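Local coordinates for ferredoxin (Rhodopseudomonas palustris, PDB 4LTU), which carries a [2Fe-2S] cluster and probably passes single electrons between redox partners, as do other adrenodoxin/putidaredoxin-type ferredoxins, at residues S3-H8 and G97-I102; E14-A19 and H31-I36; V45-H50 and D73-D78; V51-L56 and N82-C87. All blocks are in the same frame, centred on the assembly; numbering follows the deposited sequence.

Contact 1. Residues S3-H8 and G97-I102. Unlike the reference sequence in segment 97-102: Ile102 (reference Leu).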
loop_
_atom_site.group_PDB
_atom_site.type_symbol
_atom_site.label_atom_id
_atom_site.label_comp_id
_atom_site.label_asym_id
_atom_site.label_seq_id
_atom_site.Cartn_x
_atom_site.Cartn_y
_atom_site.Cartn_z
ATOM N N SER A 3 -8.649 5.029 -9.286
ATOM C CA SER A 3 -7.314 5.128 -9.798
ATOM C C SER A 3 -6.377 5.437 -8.644
ATOM O O SER A 3 -6.649 6.325 -7.820
ATOM C CB SER A 3 -7.259 6.270 -10.820
ATOM O OG SER A 3 -6.160 6.129 -11.697
ATOM N N ILE A 4 -5.272 4.695 -8.602
ATOM C CA ILE A 4 -4.273 4.839 -7.572
ATOM C C ILE A 4 -3.000 5.232 -8.251
ATOM O O ILE A 4 -2.617 4.639 -9.248
ATOM C CB ILE A 4 -3.957 3.502 -6.833
ATOM C CG1 ILE A 4 -5.208 2.841 -6.263
ATOM C CG2 ILE A 4 -2.944 3.733 -5.708
ATOM C CD1 ILE A 4 -4.962 1.385 -5.942
ATOM N N THR A 5 -2.314 6.205 -7.673
ATOM C CA THR A 5 -0.978 6.584 -8.133
ATOM C C THR A 5 0.087 5.897 -7.268
ATOM O O THR A 5 0.075 6.056 -6.046
ATOM C CB THR A 5 -0.826 8.112 -8.052
ATOM O OG1 THR A 5 -2.023 8.727 -8.568
ATOM C CG2 THR A 5 0.358 8.575 -8.825
ATOM N N PHE A 6 0.989 5.131 -7.893
ATOM C CA PHE A 6 2.119 4.525 -7.185
ATOM C C PHE A 6 3.441 5.215 -7.551
ATOM O O PHE A 6 3.697 5.462 -8.736
ATOM C CB PHE A 6 2.258 3.035 -7.512
ATOM C CG PHE A 6 1.335 2.125 -6.724
ATOM C CD1 PHE A 6 1.739 1.585 -5.498
ATOM C CD2 PHE A 6 0.089 1.770 -7.233
ATOM C CE1 PHE A 6 0.892 0.715 -4.776
ATOM C CE2 PHE A 6 -0.765 0.910 -6.521
ATOM C CZ PHE A 6 -0.366 0.380 -5.295
ATOM N N ILE A 7 4.280 5.498 -6.548
ATOM C CA ILE A 7 5.604 6.099 -6.794
ATOM C C ILE A 7 6.756 5.212 -6.312
ATOM O O ILE A 7 6.810 4.826 -5.150
ATOM C CB ILE A 7 5.703 7.516 -6.181
ATOM C CG1 ILE A 7 4.764 8.453 -6.928
ATOM C CG2 ILE A 7 7.162 8.039 -6.179
ATOM C CD1 ILE A 7 4.065 9.411 -6.029
ATOM N N HIS A 8 7.655 4.888 -7.234
ATOM C CA HIS A 8 8.841 4.064 -6.964
ATOM C C HIS A 8 9.891 4.860 -6.216
ATOM O O HIS A 8 9.873 6.098 -6.253
ATOM C CB HIS A 8 9.402 3.482 -8.270
ATOM C CG HIS A 8 8.459 2.523 -8.937
ATOM N ND1 HIS A 8 7.400 2.944 -9.712
ATOM C CD2 HIS A 8 8.380 1.169 -8.894
ATOM C CE1 HIS A 8 6.716 1.892 -10.126
ATOM N NE2 HIS A 8 7.295 0.803 -9.654
ATOM N N GLY A 97 -7.617 8.808 -6.785
ATOM C CA GLY A 97 -6.485 9.739 -6.674
ATOM C C GLY A 97 -5.438 9.401 -5.615
ATOM O O GLY A 97 -4.388 10.065 -5.537
ATOM N N LEU A 98 -5.700 8.365 -4.807
ATOM C CA LEU A 98 -4.780 7.960 -3.728
ATOM C C LEU A 98 -3.346 7.757 -4.201
ATOM O O LEU A 98 -3.090 7.103 -5.230
ATOM C CB LEU A 98 -5.279 6.681 -3.042
ATOM C CG LEU A 98 -4.488 6.149 -1.839
ATOM C CD1 LEU A 98 -4.627 7.038 -0.607
ATOM C CD2 LEU A 98 -4.906 4.722 -1.538
ATOM N N VAL A 99 -2.402 8.304 -3.433
ATOM C CA VAL A 99 -1.011 8.252 -3.827
ATOM C C VAL A 99 -0.265 7.359 -2.855
ATOM O O VAL A 99 -0.336 7.553 -1.643
ATOM C CB VAL A 99 -0.383 9.665 -3.860
ATOM C CG1 VAL A 99 1.162 9.610 -4.155
ATOM C CG2 VAL A 99 -1.096 10.540 -4.852
ATOM N N LEU A 100 0.429 6.362 -3.378
ATOM C CA LEU A 100 1.226 5.507 -2.508
ATOM C C LEU A 100 2.657 5.429 -3.008
ATOM O O LEU A 100 2.894 5.314 -4.199
ATOM C CB LEU A 100 0.630 4.100 -2.397
ATOM C CG LEU A 100 -0.850 3.899 -2.088
ATOM C CD1 LEU A 100 -1.178 2.403 -2.335
ATOM C CD2 LEU A 100 -1.192 4.352 -0.669
ATOM N N ARG A 101 3.601 5.529 -2.088
ATOM C CA ARG A 101 4.998 5.362 -2.427
ATOM C C ARG A 101 5.455 4.052 -1.827
ATOM O O ARG A 101 5.052 3.680 -0.712
ATOM C CB ARG A 101 5.823 6.559 -1.945
ATOM C CG ARG A 101 5.260 7.890 -2.539
ATOM C CD ARG A 101 6.193 9.086 -2.399
ATOM N NE ARG A 101 5.808 9.901 -1.258
ATOM C CZ ARG A 101 5.442 11.173 -1.336
ATOM N NH1 ARG A 101 5.447 11.803 -2.514
ATOM N NH2 ARG A 101 5.101 11.817 -0.225
ATOM N N ILE A 102 6.298 3.362 -2.584
ATOM C CA ILE A 102 6.755 2.038 -2.266
ATOM C C ILE A 102 8.195 2.090 -1.746
ATOM O O ILE A 102 9.012 2.874 -2.241
ATOM C CB ILE A 102 6.589 1.056 -3.461
ATOM C CG1 ILE A 102 6.880 1.713 -4.791
ATOM C CG2 ILE A 102 5.138 0.499 -3.538
ATOM C CD1 ILE A 102 6.414 0.849 -6.001
HETATM O O HOH W 1 -3.036 11.753 -7.450
#
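Strands 3-7 and 99-101 run side by side in the mixed sheet as the parallel pair of first and last strands characteristic of the beta-grasp fold of [2Fe-2S] ferredoxins, with Thr5, Phe6 and Ile7 level with Val99, Leu100 and Arg101. Five backbone hydrogen bonds join the segments; the middle one, from Leu100 N to Thr5 O, measures 2.7 Å and is nearly straight at 169°. On the face that carries Phe6 and Leu100, the two side chains lie alongside each other, and Leu100 CD1 approaches Phe6 CE1 to 3.6 Å. Ile102 CG2 comes to the edge of the same ring. Swapping Phe6 for an alanine would probably strip Leu100 CD1 and Ile102 CG2 of their shared neighbour and open a gap on this buried face. Ile102 CD1 also sits over one face of the His8 imidazole, 3.8 Å from the ring centroid, a CH-pi contact. On the other face Ile7 CD1 meets Val99 CG1 at 3.5 Å, while the aliphatic part of Arg101 runs beside Ile7 and its guanidinium forms a salt bridge with Asp54. Strand 13-17 flanks 3-7, strand 50-53 flanks 99-101, and helix 24-29 packs on the Phe6 face through Ala24, Ala27 and Ala28.

Contact 2. Residues E14-A19 and H31-I36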
loop_
_atom_site.group_PDB
_atom_site.type_symbol
_atom_site.label_atom_id
_atom_site.label_comp_id
_atom_site.label_asym_id
_atom_site.label_seq_id
_atom_site.Cartn_x
_atom_site.Cartn_y
_atom_site.Cartn_z
ATOM N N GLU A 14 3.303 5.485 -11.740
ATOM C CA GLU A 14 2.473 4.521 -12.440
ATOM C C GLU A 14 1.048 4.750 -11.951
ATOM O O GLU A 14 0.804 4.807 -10.744
ATOM C CB GLU A 14 2.887 3.091 -12.080
ATOM C CG GLU A 14 4.185 2.677 -12.673
ATOM C CD GLU A 14 4.422 1.181 -12.612
ATOM O OE1 GLU A 14 5.563 0.778 -12.304
ATOM O OE2 GLU A 14 3.495 0.400 -12.914
ATOM N N ILE A 15 0.118 4.883 -12.886
ATOM C CA ILE A 15 -1.278 4.932 -12.515
ATOM C C ILE A 15 -1.947 3.614 -12.816
ATOM O O ILE A 15 -1.921 3.121 -13.951
ATOM C CB ILE A 15 -2.011 6.123 -13.127
ATOM C CG1 ILE A 15 -1.445 7.415 -12.511
ATOM C CG2 ILE A 15 -3.531 5.971 -12.929
ATOM C CD1 ILE A 15 -2.471 8.485 -12.244
ATOM N N VAL A 16 -2.518 3.025 -11.768
ATOM C CA VAL A 16 -3.165 1.717 -11.897
ATOM C C VAL A 16 -4.646 1.854 -11.661
ATOM O O VAL A 16 -5.090 2.534 -10.729
ATOM C CB VAL A 16 -2.539 0.633 -10.946
ATOM C CG1 VAL A 16 -0.997 0.731 -10.916
ATOM C CG2 VAL A 16 -3.086 0.728 -9.552
ATOM N N ASP A 17 -5.425 1.207 -12.508
ATOM C CA ASP A 17 -6.850 1.089 -12.254
ATOM C C ASP A 17 -7.111 0.194 -11.044
ATOM O O ASP A 17 -6.328 -0.707 -10.715
ATOM C CB ASP A 17 -7.547 0.548 -13.490
ATOM C CG ASP A 17 -7.190 1.344 -14.736
ATOM O OD1 ASP A 17 -8.080 2.023 -15.265
ATOM O OD2 ASP A 17 -6.013 1.308 -15.172
ATOM N N ALA A 18 -8.213 0.474 -10.376
ATOM C CA ALA A 18 -8.646 -0.312 -9.269
ATOM C C ALA A 18 -10.148 -0.155 -9.192
ATOM O O ALA A 18 -10.681 0.937 -9.370
ATOM C CB ALA A 18 -7.982 0.159 -7.976
ATOM N N ALA A 19 -10.836 -1.259 -8.957
ATOM C CA ALA A 19 -12.268 -1.201 -8.759
ATOM C C ALA A 19 -12.454 -0.851 -7.295
ATOM O O ALA A 19 -11.503 -0.935 -6.512
ATOM C CB ALA A 19 -12.887 -2.560 -9.082
ATOM N N HIS A 31 -1.756 -5.005 -12.343
ATOM C CA HIS A 31 -1.413 -4.025 -13.346
ATOM C C HIS A 31 0.077 -3.757 -13.269
ATOM O O HIS A 31 0.471 -2.608 -13.194
ATOM C CB HIS A 31 -2.181 -2.698 -13.130
ATOM C CG HIS A 31 -3.661 -2.841 -13.045
ATOM N ND1 HIS A 31 -4.305 -3.221 -11.884
ATOM C CD2 HIS A 31 -4.634 -2.646 -13.970
ATOM C CE1 HIS A 31 -5.614 -3.242 -12.095
ATOM N NE2 HIS A 31 -5.839 -2.901 -13.352
ATOM N N GLY A 32 0.893 -4.812 -13.226
ATOM C CA GLY A 32 2.336 -4.719 -13.453
ATOM C C GLY A 32 3.355 -4.228 -12.430
ATOM O O GLY A 32 4.542 -4.093 -12.778
ATOM N N ILE A 33 2.925 -3.969 -11.195
ATOM C CA ILE A 33 3.821 -3.474 -10.120
ATOM C C ILE A 33 4.439 -4.602 -9.271
ATOM O O ILE A 33 3.974 -4.916 -8.160
ATOM C CB ILE A 33 3.141 -2.336 -9.276
ATOM C CG1 ILE A 33 3.238 -1.009 -10.044
ATOM C CG2 ILE A 33 3.809 -2.138 -7.918
ATOM C CD1 ILE A 33 2.125 -0.043 -9.798
ATOM N N ASP A 34 5.524 -5.164 -9.808
ATOM C CA ASP A 34 6.239 -6.324 -9.260
ATOM C C ASP A 34 6.895 -6.151 -7.889
ATOM O O ASP A 34 6.995 -7.115 -7.112
ATOM C CB ASP A 34 7.294 -6.815 -10.284
ATOM C CG ASP A 34 6.669 -7.591 -11.454
ATOM O OD1 ASP A 34 5.599 -8.209 -11.268
ATOM O OD2 ASP A 34 7.255 -7.593 -12.563
ATOM N N SER A 35 7.342 -4.937 -7.579
ATOM C CA SER A 35 8.072 -4.691 -6.332
ATOM C C SER A 35 7.354 -5.105 -5.035
ATOM O O SER A 35 8.016 -5.375 -4.009
ATOM C CB SER A 35 8.447 -3.220 -6.242
ATOM O OG SER A 35 7.304 -2.420 -6.456
ATOM N N ILE A 36 6.019 -5.095 -5.062
ATOM C CA ILE A 36 5.202 -5.453 -3.906
ATOM C C ILE A 36 5.180 -6.964 -3.783
ATOM O O ILE A 36 4.481 -7.648 -4.529
ATOM C CB ILE A 36 3.768 -4.905 -4.034
ATOM C CG1 ILE A 36 3.757 -3.399 -3.724
ATOM C CG2 ILE A 36 2.766 -5.737 -3.150
ATOM C CD1 ILE A 36 2.379 -2.715 -3.892
#
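His31, Ile33 and Val16 carry most of this contact, in which a loop lies against strand 13-17 without any hydrogen bond between the two segments. The His31 imidazole is laid over the backbone of Asp17: the carbonyl oxygen Asp17 O lies over one ring face and comes within 3.0 Å of His31 CE1. Asp17 N stands over the ring centre on a longer approach. Neither ring nitrogen uses Asp17 O as an acceptor, the angles being poor; His31 ND1 is instead hydrogen-bonded to Ala27 O, a bond that helps fix the rotation of the ring. Having CG beside its own backbone N (chi1 -54°) lays the His31 ring over Asp17, while His31 CB, placed by the backbone, packs on Val16 CB, 4.0 Å away. Asp17 OD2 lies 4.6 Å from His31 NE2, and its negative charge might favour a protonated imidazole, although no charge can be seen.

Ile33 fills the other half of the contact. Its CD1 meets Val16 CG1 at 3.4 Å, the two side chains crossing at about a right angle. Glu14 arrives from the opposite direction with its chain extended beyond CG, bringing OE2 to 3.2 Å from Ile33 CG1, a carboxylate oxygen against aliphatic carbon. Its other oxygen, OE1, has a long and weak ion pair with Arg12. Ile33 also opens a type I turn that ends at Ile36. The loop follows helix 24-29, whose Ala27 touches Val16, and Ile33 and Val16 both pack on Phe6 of strand 3-7, the neighbour of strand 13-17 in the sheet.

Contact 3. Residues V45-H50 and D73-D78. With FES (Fe2/s2 (inorganic) cluster), chain C.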
loop_
_atom_site.group_PDB
_atom_site.type_symbol
_atom_site.label_atom_id
_atom_site.label_comp_id
_atom_site.label_asym_id
_atom_site.label_seq_id
_atom_site.Cartn_x
_atom_site.Cartn_y
_atom_site.Cartn_z
ATOM N N VAL A 45 -0.678 -11.177 7.445
ATOM C CA VAL A 45 0.213 -11.979 8.297
ATOM C C VAL A 45 1.679 -11.837 7.909
ATOM O O VAL A 45 2.512 -12.604 8.370
ATOM C CB VAL A 45 -0.144 -13.520 8.347
ATOM C CG1 VAL A 45 -1.312 -13.787 9.272
ATOM C CG2 VAL A 45 -0.386 -14.149 6.938
ATOM N N CYS A 46 1.992 -10.877 7.044
ATOM C CA CYS A 46 3.380 -10.584 6.686
ATOM C C CYS A 46 3.628 -9.063 6.652
ATOM O O CYS A 46 2.722 -8.267 6.868
ATOM C CB CYS A 46 3.756 -11.254 5.357
ATOM S SG CYS A 46 3.145 -10.440 3.872
ATOM N N ALA A 47 4.856 -8.645 6.406
ATOM C CA ALA A 47 5.093 -7.208 6.334
ATOM C C ALA A 47 5.609 -6.771 4.967
ATOM O O ALA A 47 6.239 -5.724 4.874
ATOM C CB ALA A 47 6.027 -6.769 7.471
ATOM N N THR A 48 5.289 -7.545 3.914
ATOM C CA THR A 48 5.956 -7.433 2.614
ATOM C C THR A 48 5.114 -6.820 1.486
ATOM O O THR A 48 5.498 -6.902 0.304
ATOM C CB THR A 48 6.536 -8.824 2.106
ATOM O OG1 THR A 48 5.467 -9.688 1.707
ATOM C CG2 THR A 48 7.422 -9.544 3.178
ATOM N N CYS A 49 3.962 -6.244 1.845
ATOM C CA CYS A 49 3.178 -5.383 0.953
ATOM C C CYS A 49 3.218 -3.914 1.436
ATOM O O CYS A 49 2.275 -3.156 1.174
ATOM C CB CYS A 49 1.716 -5.840 0.922
ATOM S SG CYS A 49 0.836 -5.670 2.505
ATOM N N HIS A 50 4.284 -3.556 2.156
ATOM C CA HIS A 50 4.513 -2.238 2.792
ATOM C C HIS A 50 4.328 -1.084 1.807
ATOM O O HIS A 50 4.772 -1.178 0.676
ATOM C CB HIS A 50 5.980 -2.234 3.301
ATOM C CG HIS A 50 6.359 -1.072 4.171
ATOM N ND1 HIS A 50 5.437 -0.238 4.778
ATOM C CD2 HIS A 50 7.579 -0.664 4.606
ATOM C CE1 HIS A 50 6.072 0.642 5.537
ATOM N NE2 HIS A 50 7.370 0.389 5.465
ATOM N N ASP A 73 5.852 -3.116 12.518
ATOM C CA ASP A 73 7.204 -2.939 13.018
ATOM C C ASP A 73 8.194 -4.070 12.737
ATOM O O ASP A 73 9.330 -4.036 13.213
ATOM C CB ASP A 73 7.279 -2.367 14.457
ATOM C CG ASP A 73 6.454 -3.122 15.429
ATOM O OD1 ASP A 73 6.531 -4.359 15.392
ATOM O OD2 ASP A 73 5.724 -2.481 16.220
ATOM N N GLY A 74 7.757 -5.016 11.894
ATOM C CA GLY A 74 8.605 -6.065 11.360
ATOM C C GLY A 74 8.915 -5.895 9.877
ATOM O O GLY A 74 9.355 -6.848 9.213
ATOM N N THR A 75 8.688 -4.687 9.352
ATOM C CA THR A 75 8.931 -4.404 7.936
ATOM C C THR A 75 10.423 -4.521 7.586
ATOM O O THR A 75 11.259 -4.454 8.475
ATOM C CB THR A 75 8.386 -3.013 7.540
ATOM O OG1 THR A 75 8.802 -2.041 8.507
ATOM C CG2 THR A 75 6.863 -3.033 7.472
ATOM N N ALA A 76 10.751 -4.706 6.304
ATOM C CA ALA A 76 12.152 -4.801 5.885
ATOM C C ALA A 76 12.843 -3.419 5.877
ATOM O O ALA A 76 14.012 -3.283 6.339
ATOM C CB ALA A 76 12.262 -5.488 4.526
ATOM N N SER A 77 12.111 -2.436 5.330
ATOM C CA SER A 77 12.388 -0.994 5.415
ATOM C C SER A 77 11.598 -0.427 6.574
ATOM O O SER A 77 10.364 -0.537 6.582
ATOM C CB SER A 77 11.913 -0.261 4.147
ATOM O OG SER A 77 12.832 -0.354 3.070
ATOM N N ASP A 78 12.289 0.215 7.512
ATOM C CA ASP A 78 11.690 0.690 8.771
ATOM C C ASP A 78 10.430 1.573 8.608
ATOM O O ASP A 78 10.362 2.464 7.724
ATOM C CB ASP A 78 12.764 1.346 9.673
ATOM C CG ASP A 78 13.689 0.315 10.331
ATOM O OD1 ASP A 78 14.878 0.623 10.602
ATOM O OD2 ASP A 78 13.229 -0.821 10.592
HETATM FE FE1 FES C . 0.920 -10.202 3.669
HETATM FE FE2 FES C . -0.277 -7.603 2.973
HETATM S S1 FES C . 0.192 -8.573 4.892
HETATM S S2 FES C . 0.525 -9.196 1.743
HETATM O O HOH W 2 8.607 -5.202 4.524
#
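Thr75 keeps its methyl CG2 anti to its own carbonyl carbon, and His50 swings its ring anti to the backbone N (chi1 -171°), which together set the methyl over the imidazole. Thr75 CG2 stands 3.8 Å from the centroid of the His50 ring and only 12° off the ring normal, a CH-pi contact nearly over the centre, with the side chains at about a right angle. The Ser77 carbonyl oxygen lies at the edge of the same ring, near its plane. Beside this pair, Ala47 CB touches Thr75 CG2 at 3.8 Å and lies equally near Gly74 O. Water 2 accepts from Ala76 N over 2.8 Å; its link to Ala47 O is doubtful. Thr75 OG1 can reach two acceptors, Ser77 O and Leu72 O.

The cluster lies on the far side of segment 45-50. Cys46 SG binds the iron FE1 at 2.2 Å and Cys49 SG binds the iron FE2 at 2.3 Å, while a weak hydrogen bond from Thr48 N reaches Cys46 SG. Cys40 also binds the iron FE1. Cys40, Cys46 and Cys49 form the C-X5-C-X2-C loop, with distant Cys87, on the iron FE2, as fourth ligand: the pattern of adrenodoxin/putidaredoxin-type [2Fe-2S] ferredoxins.

Contact 4. Residues V51-L56 and N82-C87. With FES (Fe2/s2 (inorganic) cluster), chain C.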
loop_
_atom_site.group_PDB
_atom_site.type_symbol
_atom_site.label_atom_id
_atom_site.label_comp_id
_atom_site.label_asym_id
_atom_site.label_seq_id
_atom_site.Cartn_x
_atom_site.Cartn_y
_atom_site.Cartn_z
ATOM N N VAL A 51 3.647 -0.019 2.217
ATOM C CA VAL A 51 3.659 1.224 1.434
ATOM C C VAL A 51 3.683 2.438 2.346
ATOM O O VAL A 51 3.312 2.346 3.509
ATOM C CB VAL A 51 2.446 1.373 0.480
ATOM C CG1 VAL A 51 2.535 0.420 -0.719
ATOM C CG2 VAL A 51 1.125 1.239 1.222
ATOM N N TYR A 52 4.113 3.582 1.811
ATOM C CA TYR A 52 3.900 4.879 2.475
ATOM C C TYR A 52 2.777 5.651 1.787
ATOM O O TYR A 52 2.841 5.971 0.603
ATOM C CB TYR A 52 5.173 5.730 2.529
ATOM C CG TYR A 52 6.511 4.989 2.746
ATOM C CD1 TYR A 52 6.737 4.205 3.877
ATOM C CD2 TYR A 52 7.565 5.148 1.840
ATOM C CE1 TYR A 52 7.965 3.545 4.086
ATOM C CE2 TYR A 52 8.802 4.510 2.036
ATOM C CZ TYR A 52 8.992 3.714 3.170
ATOM O OH TYR A 52 10.215 3.085 3.357
ATOM N N VAL A 53 1.721 5.917 2.534
ATOM C CA VAL A 53 0.636 6.734 2.054
ATOM C C VAL A 53 1.120 8.195 1.998
ATOM O O VAL A 53 1.904 8.645 2.867
ATOM C CB VAL A 53 -0.562 6.605 2.981
ATOM C CG1 VAL A 53 -1.744 7.363 2.430
ATOM C CG2 VAL A 53 -0.916 5.111 3.159
ATOM N N ASP A 54 0.697 8.917 0.963
ATOM C CA ASP A 54 1.049 10.319 0.871
ATOM C C ASP A 54 0.518 11.079 2.078
ATOM O O ASP A 54 -0.656 10.935 2.458
ATOM C CB ASP A 54 0.518 10.957 -0.412
ATOM C CG ASP A 54 1.311 12.185 -0.798
ATOM O OD1 ASP A 54 2.562 12.115 -0.728
ATOM O OD2 ASP A 54 0.693 13.220 -1.161
ATOM N N ASP A 55 1.409 11.887 2.658
ATOM C CA ASP A 55 1.119 12.788 3.779
ATOM C C ASP A 55 -0.311 13.354 3.788
ATOM O O ASP A 55 -0.949 13.412 4.832
ATOM C CB ASP A 55 2.159 13.928 3.788
ATOM C CG ASP A 55 2.009 14.865 5.001
ATOM O OD1 ASP A 55 1.663 14.369 6.108
ATOM O OD2 ASP A 55 2.245 16.094 4.833
ATOM N N LEU A 56 -0.806 13.745 2.617
ATOM C CA LEU A 56 -2.119 14.354 2.473
ATOM C C LEU A 56 -3.289 13.387 2.372
ATOM O O LEU A 56 -4.442 13.795 2.575
ATOM C CB LEU A 56 -2.129 15.334 1.282
ATOM C CG LEU A 56 -1.056 16.432 1.301
ATOM C CD1 LEU A 56 -0.845 16.957 -0.103
ATOM C CD2 LEU A 56 -1.335 17.598 2.318
ATOM N N ASN A 82 3.478 7.323 8.163
ATOM C CA ASN A 82 2.505 7.077 7.101
ATOM C C ASN A 82 2.525 5.654 6.531
ATOM O O ASN A 82 1.803 5.350 5.590
ATOM C CB ASN A 82 2.730 8.086 5.988
ATOM C CG ASN A 82 2.224 9.475 6.345
ATOM O OD1 ASN A 82 2.055 9.827 7.530
ATOM N ND2 ASN A 82 1.992 10.285 5.319
ATOM N N SER A 83 3.351 4.793 7.105
ATOM C CA SER A 83 3.399 3.381 6.709
ATOM C C SER A 83 2.031 2.671 6.787
ATOM O O SER A 83 1.259 2.881 7.714
ATOM C CB SER A 83 4.455 2.653 7.555
ATOM O OG SER A 83 5.773 2.956 7.107
ATOM N N ARG A 84 1.720 1.870 5.776
ATOM C CA ARG A 84 0.516 1.034 5.760
ATOM C C ARG A 84 0.843 -0.303 5.073
ATOM O O ARG A 84 1.813 -0.406 4.322
ATOM C CB ARG A 84 -0.647 1.700 4.999
ATOM C CG ARG A 84 -1.406 2.872 5.670
ATOM C CD ARG A 84 -2.107 2.494 6.956
ATOM N NE ARG A 84 -2.892 1.298 6.720
ATOM C CZ ARG A 84 -4.217 1.247 6.624
ATOM N NH1 ARG A 84 -4.973 2.333 6.794
ATOM N NH2 ARG A 84 -4.783 0.080 6.371
ATOM N N LEU A 85 0.024 -1.313 5.348
ATOM C CA LEU A 85 0.019 -2.569 4.600
ATOM C C LEU A 85 -1.010 -2.402 3.514
ATOM O O LEU A 85 -2.191 -2.259 3.799
ATOM C CB LEU A 85 -0.377 -3.747 5.496
ATOM C CG LEU A 85 0.672 -4.164 6.527
ATOM C CD1 LEU A 85 0.102 -5.230 7.400
ATOM C CD2 LEU A 85 1.911 -4.660 5.781
ATOM N N SER A 86 -0.526 -2.397 2.278
ATOM C CA SER A 86 -1.325 -2.125 1.106
ATOM C C SER A 86 -2.443 -3.121 0.839
ATOM O O SER A 86 -3.403 -2.779 0.159
ATOM C CB SER A 86 -0.432 -2.018 -0.130
ATOM O OG SER A 86 0.123 -3.276 -0.435
ATOM N N CYS A 87 -2.339 -4.341 1.352
ATOM C CA CYS A 87 -3.449 -5.300 1.210
ATOM C C CYS A 87 -4.596 -4.947 2.187
ATOM O O CYS A 87 -5.730 -5.392 2.009
ATOM C CB CYS A 87 -2.965 -6.745 1.407
ATOM S SG CYS A 87 -2.349 -7.141 3.084
HETATM FE FE1 FES C . 0.920 -10.202 3.669
HETATM FE FE2 FES C . -0.277 -7.603 2.973
HETATM S S1 FES C . 0.192 -8.573 4.892
HETATM S S2 FES C . 0.525 -9.196 1.743
#
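Asn82 reaches across to the end of strand 50-53 with its whole side chain. Its CB lies 3.3 Å from Val53 O; CG follows, with the same oxygen 3.6 Å off; at the tip, ND2 donates to Val53 O over 3.0 Å. The acceptor is close to the amide plane of Asn82, but the donor stands above the carbonyl plane of Val53, and the bond bends to 153°. ND2 also comes against Asp55 CA. A chi1 of -75° turns the amide away from Asn82's own carbonyl carbon, so that Asn82 O accepts from Val53 N while ND2 separately grips Val53 O. An alanine in place of Asn82 would probably leave Val53 O without this donor and open a gap beside Asp55 CA.

Farther along, Val51 and Arg84 form an antiparallel hydrogen-bonded pair, with Val51 N to Arg84 O and Arg84 N to Val51 O both 2.8 Å. Val53 CG2 lies alongside Arg84 CG at 3.4 Å, and the bent Arg84 chain carries NE away to a salt bridge with Glu68. Ser83 OG meets the edge of the Tyr52 ring. Strand 83-85 leads into the cluster site, where Cys87 SG binds the iron FE2 at 2.1 Å. It is an edge strand of the sheet; strand 50-53 has strand 99-101 on its other side, helix 24-29 touches Ser86, and helix 66-72 touches Leu85 through Leu71 and Leu72.

How the contacts relate
Contacts 1, 2 and 4 all reach one mixed sheet. Contact 1 touches contact 2 through the backbone bond Phe6 N to Glu14 O (2.9 Å) and contact 4 through Arg101 O with Tyr52 N (2.7 Å); strands 13-17 and 83-85 form the sheet's two edges. Contacts 3 and 4 alternate along the chain and both touch the cluster: Cys49 and Cys87 bind the same iron, and Cys49 O is probably hydrogen-bonded to Ser86 OG at 2.7 Å. Contacts 1 and 2 stand farther off, the Leu100 side chain about 11 Å and that of Ile33 about 12 Å from the cluster. Although contacts 2 and 3 centre about 19 Å apart, Ile36 CG2 packs on Cys49 CA (4.1 Å).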